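Local atomic coordinates of putative aspartyl-tRNA synthetase (Leishmania major, PDB entry 6OD8), a protein that probably charges tRNA(Asp) with L-aspartate at the expense of ATP, as a class II aminoacyl-tRNA synthetase. Residues A55-A60 with K128-F133; T88-A93 with I142-A147. All coordinates share one frame; numbering follows the deposited sequence.

Contact 1: residues A55-A60 with K128-F133; sequences AVFGAA and KEMIDF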
loop_
_atom_site.group_PDB
_atom_site.type_symbol
_atom_site.label_atom_id
_atom_site.label_comp_id
_atom_site.label_asym_id
_atom_site.label_seq_id
_atom_site.Cartn_x
_atom_site.Cartn_y
_atom_site.Cartn_z
ATOM N N ALA A 55 36.601 -7.039 28.747
ATOM C CA ALA A 55 36.751 -6.493 27.406
ATOM C C ALA A 55 36.640 -7.564 26.332
ATOM O O ALA A 55 36.388 -7.231 25.173
ATOM C CB ALA A 55 38.099 -5.790 27.260
ATOM N N VAL A 56 36.842 -8.830 26.686
ATOM C CA VAL A 56 36.935 -9.910 25.714
ATOM C C VAL A 56 35.596 -10.615 25.524
ATOM O O VAL A 56 35.213 -10.930 24.398
ATOM C CB VAL A 56 38.032 -10.912 26.136
ATOM C CG1 VAL A 56 38.087 -12.074 25.158
ATOM C CG2 VAL A 56 39.380 -10.225 26.214
ATOM N N PHE A 57 34.874 -10.863 26.613
ATOM C CA PHE A 57 33.625 -11.602 26.541
ATOM C C PHE A 57 32.752 -11.193 27.718
ATOM O O PHE A 57 33.246 -10.701 28.739
ATOM C CB PHE A 57 33.880 -13.115 26.530
ATOM C CG PHE A 57 34.455 -13.639 27.818
ATOM C CD1 PHE A 57 33.622 -14.114 28.819
ATOM C CD2 PHE A 57 35.822 -13.653 28.027
ATOM C CE1 PHE A 57 34.141 -14.587 30.006
ATOM C CE2 PHE A 57 36.353 -14.124 29.219
ATOM C CZ PHE A 57 35.511 -14.591 30.209
ATOM N N GLY A 58 31.445 -11.405 27.562
ATOM C CA GLY A 58 30.495 -11.078 28.608
ATOM C C GLY A 58 29.250 -10.408 28.064
ATOM O O GLY A 58 28.894 -10.608 26.900
ATOM N N ALA A 59 28.565 -9.618 28.882
ATOM C CA ALA A 59 27.363 -8.927 28.434
ATOM C C ALA A 59 27.732 -7.490 28.091
ATOM O O ALA A 59 28.295 -6.779 28.926
ATOM C CB ALA A 59 26.268 -8.967 29.499
ATOM N N ALA A 60 27.435 -7.071 26.863
ATOM C CA ALA A 60 27.710 -5.695 26.488
ATOM C C ALA A 60 26.701 -4.758 27.148
ATOM O O ALA A 60 25.579 -5.168 27.458
ATOM C CB ALA A 60 27.658 -5.530 24.975
ATOM N N LYS A 128 40.352 -19.906 28.466
ATOM C CA LYS A 128 39.356 -20.959 28.654
ATOM C C LYS A 128 38.028 -20.402 29.149
ATOM O O LYS A 128 36.968 -20.950 28.826
ATOM C CB LYS A 128 39.873 -22.016 29.633
ATOM N N GLU A 129 38.063 -19.311 29.924
ATOM C CA GLU A 129 36.828 -18.687 30.400
ATOM C C GLU A 129 35.922 -18.260 29.251
ATOM O O GLU A 129 34.691 -18.263 29.394
ATOM C CB GLU A 129 37.166 -17.478 31.277
ATOM C CG GLU A 129 37.731 -17.831 32.655
ATOM C CD GLU A 129 39.207 -18.149 32.637
ATOM O OE1 GLU A 129 39.780 -18.318 31.541
ATOM O OE2 GLU A 129 39.800 -18.224 33.733
ATOM N N MET A 130 36.504 -17.887 28.108
ATOM C CA MET A 130 35.691 -17.432 26.987
ATOM C C MET A 130 35.073 -18.607 26.229
ATOM O O MET A 130 33.934 -18.512 25.761
ATOM C CB MET A 130 36.527 -16.554 26.052
ATOM C CG MET A 130 35.727 -15.980 24.900
ATOM S SD MET A 130 36.714 -15.020 23.730
ATOM C CE MET A 130 36.556 -16.006 22.246
ATOM N N ILE A 131 35.803 -19.720 26.108
ATOM C CA ILE A 131 35.235 -20.937 25.533
ATOM C C ILE A 131 34.073 -21.430 26.388
ATOM O O ILE A 131 33.028 -21.846 25.862
ATOM C CB ILE A 131 36.323 -22.019 25.366
ATOM C CG1 ILE A 131 37.012 -21.907 24.000
ATOM C CG2 ILE A 131 35.726 -23.406 25.492
ATOM C CD1 ILE A 131 37.811 -20.654 23.796
ATOM N N ASP A 132 34.232 -21.376 27.719
ATOM C CA ASP A 132 33.127 -21.705 28.620
ATOM C C ASP A 132 31.954 -20.760 28.423
ATOM O O ASP A 132 30.793 -21.192 28.418
ATOM C CB ASP A 132 33.579 -21.638 30.076
ATOM C CG ASP A 132 34.691 -22.620 30.395
ATOM O OD1 ASP A 132 34.687 -23.734 29.828
ATOM O OD2 ASP A 132 35.567 -22.269 31.218
ATOM N N PHE A 133 32.234 -19.458 28.300
ATOM C CA PHE A 133 31.165 -18.489 28.094
ATOM C C PHE A 133 30.391 -18.797 26.823
ATOM O O PHE A 133 29.154 -18.817 26.826
ATOM C CB PHE A 133 31.740 -17.073 28.041
ATOM C CG PHE A 133 30.716 -16.022 27.746
ATOM C CD1 PHE A 133 29.799 -15.632 28.709
ATOM C CD2 PHE A 133 30.666 -15.419 26.495
ATOM C CE1 PHE A 133 28.836 -14.650 28.429
ATOM C CE2 PHE A 133 29.718 -14.440 26.211
ATOM C CZ PHE A 133 28.800 -14.056 27.179
#

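Contact 2: residues T88-A93 with I142-A147; sequences TVLIRA and IVDVEA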
loop_
_atom_site.group_PDB
_atom_site.type_symbol
_atom_site.label_atom_id
_atom_site.label_comp_id
_atom_site.label_asym_id
_atom_site.label_seq_id
_atom_site.Cartn_x
_atom_site.Cartn_y
_atom_site.Cartn_z
ATOM N N THR A 88 39.638 -9.305 10.434
ATOM C CA THR A 88 38.871 -9.434 11.666
ATOM C C THR A 88 37.761 -8.394 11.635
ATOM O O THR A 88 38.045 -7.203 11.475
ATOM C CB THR A 88 39.750 -9.237 12.900
ATOM O OG1 THR A 88 40.714 -10.291 12.981
ATOM C CG2 THR A 88 38.896 -9.254 14.145
ATOM N N VAL A 89 36.502 -8.839 11.767
ATOM C CA VAL A 89 35.348 -7.960 11.586
ATOM C C VAL A 89 34.402 -8.068 12.778
ATOM O O VAL A 89 34.479 -8.986 13.596
ATOM C CB VAL A 89 34.576 -8.268 10.282
ATOM C CG1 VAL A 89 35.467 -8.052 9.068
ATOM C CG2 VAL A 89 34.066 -9.688 10.314
ATOM N N LEU A 90 33.481 -7.114 12.846
ATOM C CA LEU A 90 32.469 -7.042 13.895
ATOM C C LEU A 90 31.128 -7.419 13.295
ATOM O O LEU A 90 30.658 -6.755 12.370
ATOM C CB LEU A 90 32.401 -5.633 14.486
ATOM C CG LEU A 90 31.299 -5.395 15.516
ATOM C CD1 LEU A 90 31.562 -6.213 16.774
ATOM C CD2 LEU A 90 31.218 -3.912 15.828
ATOM N N ILE A 91 30.514 -8.465 13.833
ATOM C CA ILE A 91 29.236 -8.962 13.340
ATOM C C ILE A 91 28.254 -9.016 14.501
ATOM O O ILE A 91 28.620 -9.372 15.626
ATOM C CB ILE A 91 29.393 -10.355 12.693
ATOM C CG1 ILE A 91 30.498 -10.330 11.633
ATOM C CG2 ILE A 91 28.085 -10.812 12.067
ATOM C CD1 ILE A 91 31.307 -11.615 11.575
ATOM N N ARG A 92 26.997 -8.663 14.221
ATOM C CA ARG A 92 25.901 -8.873 15.158
ATOM C C ARG A 92 25.006 -9.974 14.599
ATOM O O ARG A 92 24.548 -9.879 13.455
ATOM C CB ARG A 92 25.114 -7.578 15.363
ATOM C CG ARG A 92 24.009 -7.698 16.384
ATOM C CD ARG A 92 23.506 -6.313 16.743
ATOM N NE ARG A 92 24.568 -5.538 17.402
ATOM C CZ ARG A 92 24.462 -4.255 17.750
ATOM N NH1 ARG A 92 23.334 -3.596 17.496
ATOM N NH2 ARG A 92 25.489 -3.632 18.350
ATOM N N ALA A 93 24.767 -11.026 15.386
ATOM C CA ALA A 93 24.054 -12.179 14.861
ATOM C C ALA A 93 23.320 -12.913 15.976
ATOM O O ALA A 93 23.607 -12.739 17.166
ATOM C CB ALA A 93 25.021 -13.150 14.157
ATOM N N ILE A 142 21.337 -12.616 20.889
ATOM C CA ILE A 142 22.014 -11.846 19.859
ATOM C C ILE A 142 23.371 -11.426 20.409
ATOM O O ILE A 142 23.470 -10.926 21.534
ATOM C CB ILE A 142 21.171 -10.640 19.423
ATOM C CG1 ILE A 142 19.910 -11.138 18.707
ATOM C CG2 ILE A 142 21.987 -9.739 18.517
ATOM C CD1 ILE A 142 18.889 -10.059 18.454
ATOM N N VAL A 143 24.426 -11.672 19.627
ATOM C CA VAL A 143 25.792 -11.433 20.082
ATOM C C VAL A 143 26.492 -10.474 19.132
ATOM O O VAL A 143 26.186 -10.427 17.940
ATOM C CB VAL A 143 26.601 -12.747 20.196
ATOM C CG1 VAL A 143 26.107 -13.605 21.351
ATOM C CG2 VAL A 143 26.580 -13.521 18.875
ATOM N N ASP A 144 27.431 -9.689 19.675
ATOM C CA ASP A 144 28.417 -8.962 18.891
ATOM C C ASP A 144 29.699 -9.772 18.956
ATOM O O ASP A 144 30.224 -10.001 20.047
ATOM C CB ASP A 144 28.675 -7.561 19.453
ATOM C CG ASP A 144 27.682 -6.532 18.968
ATOM O OD1 ASP A 144 27.039 -6.753 17.922
ATOM O OD2 ASP A 144 27.558 -5.485 19.634
ATOM N N VAL A 145 30.198 -10.214 17.812
ATOM C CA VAL A 145 31.409 -11.025 17.746
ATOM C C VAL A 145 32.454 -10.264 16.945
ATOM O O VAL A 145 32.139 -9.702 15.888
ATOM C CB VAL A 145 31.121 -12.403 17.120
ATOM C CG1 VAL A 145 32.406 -13.168 16.869
ATOM C CG2 VAL A 145 30.194 -13.203 18.021
ATOM N N GLU A 146 33.678 -10.209 17.467
ATOM C CA GLU A 146 34.852 -9.813 16.704
ATOM C C GLU A 146 35.550 -11.094 16.265
ATOM O O GLU A 146 35.931 -11.905 17.113
ATOM C CB GLU A 146 35.778 -8.942 17.556
ATOM C CG GLU A 146 37.127 -8.676 16.945
ATOM C CD GLU A 146 37.937 -7.650 17.729
ATOM O OE1 GLU A 146 38.911 -8.044 18.411
ATOM O OE2 GLU A 146 37.592 -6.449 17.663
ATOM N N ALA A 147 35.696 -11.293 14.954
ATOM C CA ALA A 147 36.190 -12.584 14.487
ATOM C C ALA A 147 36.881 -12.442 13.144
ATOM O O ALA A 147 36.491 -11.612 12.320
ATOM C CB ALA A 147 35.056 -13.608 14.355
#

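Contact 1: residues A55-A60 with K128-F133
The Phe57 ring lies on helix 128-136, over Glu129 and Met130, with Phe133 of the next turn beside it, joining the segment that follows helix 48-54 to the helix of the OB-fold nucleic acid binding domain. The contact is carried by apolar and aromatic packing. One CH-pi contact comes first: CA of Met130 sits over the centre of one face of the Phe57 ring, 4.0 Å from its centroid and 11° off the normal, so the ring lies against the helix backbone itself. Phe57 CG stands between the backbone N and the carbonyl carbon (chi1 67°), the rotation that turns the ring to the helix. Carbons of the same ring reach aliphatic carbons: CZ of Phe57 meets Glu129 CB at 3.5 Å, and CD2 of Phe57 meets Met130 CB at 3.6 Å. The Glu129 carboxylate turns outward, leaving the ring beside the methylene. Met130 brings its sulfur to Val56, where Met130 SD lies 3.6 Å from Val56 CG1; the same side chain also packs on Ala120 of strand 114-121. The rings of Phe57 and Phe133 are set obliquely, planes 42° and centroids 5.5 Å apart, with Phe57 CD1 3.6 Å from Phe133 CB. Beyond Phe57 the chain turns a corner at Gly58, at backbone angles where a CB would press on the preceding carbonyl oxygen, and Gly58 and Val56 both make backbone hydrogen bonds to strand 170-173. The Phe133 ring faces this corner: Gly58 N lies over one face toward the rim, and Gly58 O is 3.5 Å from Phe133 CZ.

Contact 2: residues T88-A93 with I142-A147
Val89, Ile91 and Ala93 pair with Ala147, Val145 and Val143 as hydrogen-bonded pairs of two antiparallel strands of the OB-fold barrel, their axes 4.6 Å apart at closest approach and their directions 166° apart. Six backbone bonds join them. Val145 N to Ile91 O, at 2.8 Å, is among the shorter ones. The bond from Ala93 N to Val143 O measures 3.0 Å. CA-H...O contacts fill in between, as from Arg92 CA to Val143 O. The side chains of these three pairs lie on the face that packs on Leu109, Leu166 and Ile171 of other strands. The other face carries Leu90, Glu146, Arg92 and Asp144. Arg92 and Asp144 run alongside each other on this face, guanidinium and carboxylate planes about 31° apart, and the grip is side-on: Arg92 NE reaches Asp144 OD1 at 2.8 Å, almost straight at 176°, while Arg92 NH2 reaches the syn lone pair of Asp144 OD2 at 3.1 Å. A bend of the Arg92 chain at chi3 presents this edge. At the far end of the pairing the Glu146 carboxylate goes to Lys170 and Thr88 OG1 to Thr148. Arg92 NH1 donates to Asp321 O of the second subunit, and the Arg92 side chain packs on Trp521 there. With Asp144 holding two of its nitrogens, the guanidinium is restrained in rotation and its charge is probably offset in part by the carboxylate, consistent with a preset contact at the subunit interface.

Both contacts belong to the OB-fold region, with centres 13 Å apart and nearest atoms about 5 Å apart, so they do not touch. Contact 2 is the more deeply set: it joins two barrel strands by a regular ladder of backbone bonds, with a charged pair on the face that also meets the second subunit. Contact 1 is a surface contact, where a segment near the N-terminal end of the model is laid on a helix through aromatic and aliphatic atoms. Helix 128-136 leads into strand 142-151, so the two contacts use consecutive elements. Both are also tied to strand 170-173, which bonds to the backbones of 55-60 and of 142-147.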